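Local coordinates for protein Ras-3 from Cryphonectria parasitica (Cryphonectria parasitica, PDB 4KU4) that belongs to the Ras family of small P-loop nucleotide-binding proteins and is held here with guanosine-5'-diphosphate and magnesium, at residues K146-T151 with E173-L178. Sequence-based numbering, arbitrary orientation.
With GDP (guanosine-5'-diphosphate), chain C.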
# COMPACT_ATOMS: atom_id res chain seq x y z
N LYS A 146 6.17 -10.59 0.09
CA LYS A 146 7.13 -11.70 0.05
C LYS A 146 6.49 -13.00 0.53
O LYS A 146 7.15 -13.82 1.18
CB LYS A 146 8.42 -11.38 0.82
CG LYS A 146 8.97 -9.97 0.63
CD LYS A 146 10.47 -9.92 0.84
CE LYS A 146 11.00 -8.49 0.74
NZ LYS A 146 12.38 -8.38 1.30
N CYS A 147 5.22 -13.20 0.21
CA CYS A 147 4.54 -14.40 0.68
C CYS A 147 5.02 -15.67 -0.04
O CYS A 147 4.71 -16.78 0.39
CB CYS A 147 2.95 -14.30 0.64
SG CYS A 147 2.28 -14.15 -1.06
N ASP A 148 5.77 -15.51 -1.12
CA ASP A 148 6.39 -16.65 -1.81
C ASP A 148 7.49 -17.25 -0.93
O ASP A 148 7.97 -18.35 -1.19
CB ASP A 148 6.97 -16.22 -3.16
CG ASP A 148 7.96 -15.08 -3.02
OD1 ASP A 148 7.52 -13.94 -2.75
OD2 ASP A 148 9.17 -15.31 -3.15
N LEU A 149 7.88 -16.50 0.09
CA LEU A 149 8.93 -16.93 1.02
C LEU A 149 8.32 -17.59 2.24
O LEU A 149 8.71 -17.31 3.38
CB LEU A 149 9.82 -15.74 1.42
CG LEU A 149 10.60 -15.14 0.25
CD1 LEU A 149 11.55 -14.06 0.70
CD2 LEU A 149 11.35 -16.25 -0.47
N ASP A 150 7.37 -18.48 1.99
CA ASP A 150 6.57 -19.10 3.03
C ASP A 150 7.42 -19.84 4.06
O ASP A 150 7.17 -19.74 5.27
CB ASP A 150 5.47 -20.00 2.44
CG ASP A 150 6.01 -21.21 1.66
OD1 ASP A 150 6.91 -21.05 0.81
OD2 ASP A 150 5.50 -22.34 1.89
N THR A 151 8.46 -20.53 3.60
CA THR A 151 9.31 -21.33 4.48
C THR A 151 10.18 -20.48 5.41
O THR A 151 10.88 -21.01 6.28
CB THR A 151 10.24 -22.26 3.68
OG1 THR A 151 11.20 -21.47 2.96
CG2 THR A 151 9.43 -23.11 2.71
N GLU A 173 -2.11 -10.33 1.44
CA GLU A 173 -0.78 -10.92 1.32
C GLU A 173 -0.40 -10.96 -0.16
O GLU A 173 -1.22 -11.31 -1.02
CB GLU A 173 -0.71 -12.29 1.97
CG GLU A 173 -0.66 -12.16 3.47
CD GLU A 173 0.10 -13.27 4.13
OE1 GLU A 173 0.37 -14.29 3.45
OE2 GLU A 173 0.43 -13.13 5.32
N THR A 174 0.85 -10.58 -0.45
CA THR A 174 1.29 -10.46 -1.83
C THR A 174 2.68 -11.00 -2.11
O THR A 174 3.45 -11.26 -1.18
CB THR A 174 1.39 -8.94 -2.23
OG1 THR A 174 2.35 -8.28 -1.40
CG2 THR A 174 0.03 -8.26 -2.11
N SER A 175 2.96 -11.23 -3.39
CA SER A 175 4.33 -11.53 -3.80
C SER A 175 4.61 -10.64 -5.00
O SER A 175 4.13 -10.90 -6.09
CB SER A 175 4.57 -12.99 -4.17
OG SER A 175 5.89 -13.16 -4.67
N ALA A 176 5.32 -9.53 -4.76
CA ALA A 176 5.74 -8.65 -5.84
C ALA A 176 6.53 -9.41 -6.88
O ALA A 176 6.52 -9.05 -8.06
CB ALA A 176 6.58 -7.50 -5.27
N LYS A 177 7.23 -10.45 -6.44
CA LYS A 177 8.12 -11.19 -7.33
C LYS A 177 7.29 -12.02 -8.30
O LYS A 177 7.58 -12.06 -9.50
CB LYS A 177 9.06 -12.09 -6.52
CG LYS A 177 10.00 -12.94 -7.37
CD LYS A 177 10.74 -13.97 -6.53
CE LYS A 177 11.35 -15.06 -7.40
NZ LYS A 177 11.96 -16.17 -6.63
N LEU A 178 6.24 -12.66 -7.79
CA LEU A 178 5.41 -13.52 -8.65
C LEU A 178 4.18 -12.80 -9.19
O LEU A 178 3.51 -13.31 -10.09
CB LEU A 178 5.03 -14.81 -7.92
CG LEU A 178 6.24 -15.68 -7.60
CD1 LEU A 178 5.83 -16.96 -6.90
CD2 LEU A 178 7.00 -16.00 -8.88
PB GDP C . 11.64 -1.37 -0.84
O1B GDP C . 11.30 -0.51 -2.03
O2B GDP C . 10.45 -1.44 0.10
O3B GDP C . 12.86 -0.82 -0.13
O3A GDP C . 11.95 -2.87 -1.37
PA GDP C . 12.41 -3.32 -2.87
O1A GDP C . 11.27 -3.28 -3.86
O2A GDP C . 13.59 -2.53 -3.38
O5' GDP C . 12.81 -4.86 -2.64
C5' GDP C . 13.85 -5.17 -1.71
C4' GDP C . 14.31 -6.58 -2.00
O4' GDP C . 13.20 -7.43 -1.79
C3' GDP C . 14.74 -6.79 -3.43
O3' GDP C . 15.87 -7.68 -3.47
C2' GDP C . 13.55 -7.46 -4.07
O2' GDP C . 13.93 -8.31 -5.15
C1' GDP C . 12.99 -8.26 -2.91
N9 GDP C . 11.54 -8.49 -3.00
C8 GDP C . 10.57 -7.55 -3.07
N7 GDP C . 9.35 -8.12 -3.11
C5 GDP C . 9.53 -9.46 -3.05
C6 GDP C . 8.67 -10.65 -3.05
O6 GDP C . 7.44 -10.54 -3.12
N1 GDP C . 9.26 -11.85 -2.97
C2 GDP C . 10.58 -12.01 -2.90
N2 GDP C . 11.08 -13.27 -2.83
N3 GDP C . 11.44 -10.96 -2.90
C4 GDP C . 10.97 -9.69 -2.97
O HOH W 1 10.33 -17.50 -4.12
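Two donors grip OD1 of Asp-148: the hydroxyl OG of Ser-175 gives its proton to this oxygen at 2.6 Å, and the guanine N1 of GDP comes to the same OD1 at 2.7 Å. The serine arrives from above the carboxylate plane, 54° out of it. The N1-H bond is nearly straight, and so is its neighbour, guanine N2 to Asp-148 OD2 at 2.8 Å, which makes the pair a two-pronged grip on the base. Asp-148 reaches the base with CG lodged between its backbone N and carbonyl carbon (chi1 56°). The grip on OD1 should fix the carboxylate's rotation; the Ser-175 hydroxyl positions it from the second shell, though the serine's CA itself lines the pocket beside O6. Its OG is itself steadied by the backbone N of Leu-178, an ST motif. A water links OD2 to Lys-177 NZ, too distant from OD2 for a salt bridge.

The backbones are tied by the hydrogen bond from Cys-147 N to Thr-174 O, 3.0 Å long, at the start of the type I turn from Lys-146 to Leu-149. The methylenes of Lys-146 run extended over one face of the guanine, CG 3.8 Å from GDP C6, while CB of Lys-177 lies against the other face, 3.6 Å from GDP N1. Lys-146 NZ meets Asp-94 and the carbonyl of Gly-24, and makes only a weak bond to the ribose O4'. Ala-176 N lies 2.9 Å from GDP O6 and hydrogen-bonds Asn-145 OD1; Lys-177 N adds a weak bond to O6. With Asn-145 just ahead, these loops after strands 140-145 and 170-173 form the NKxD and SAK guanine-recognition motifs of the Ras-type G domain.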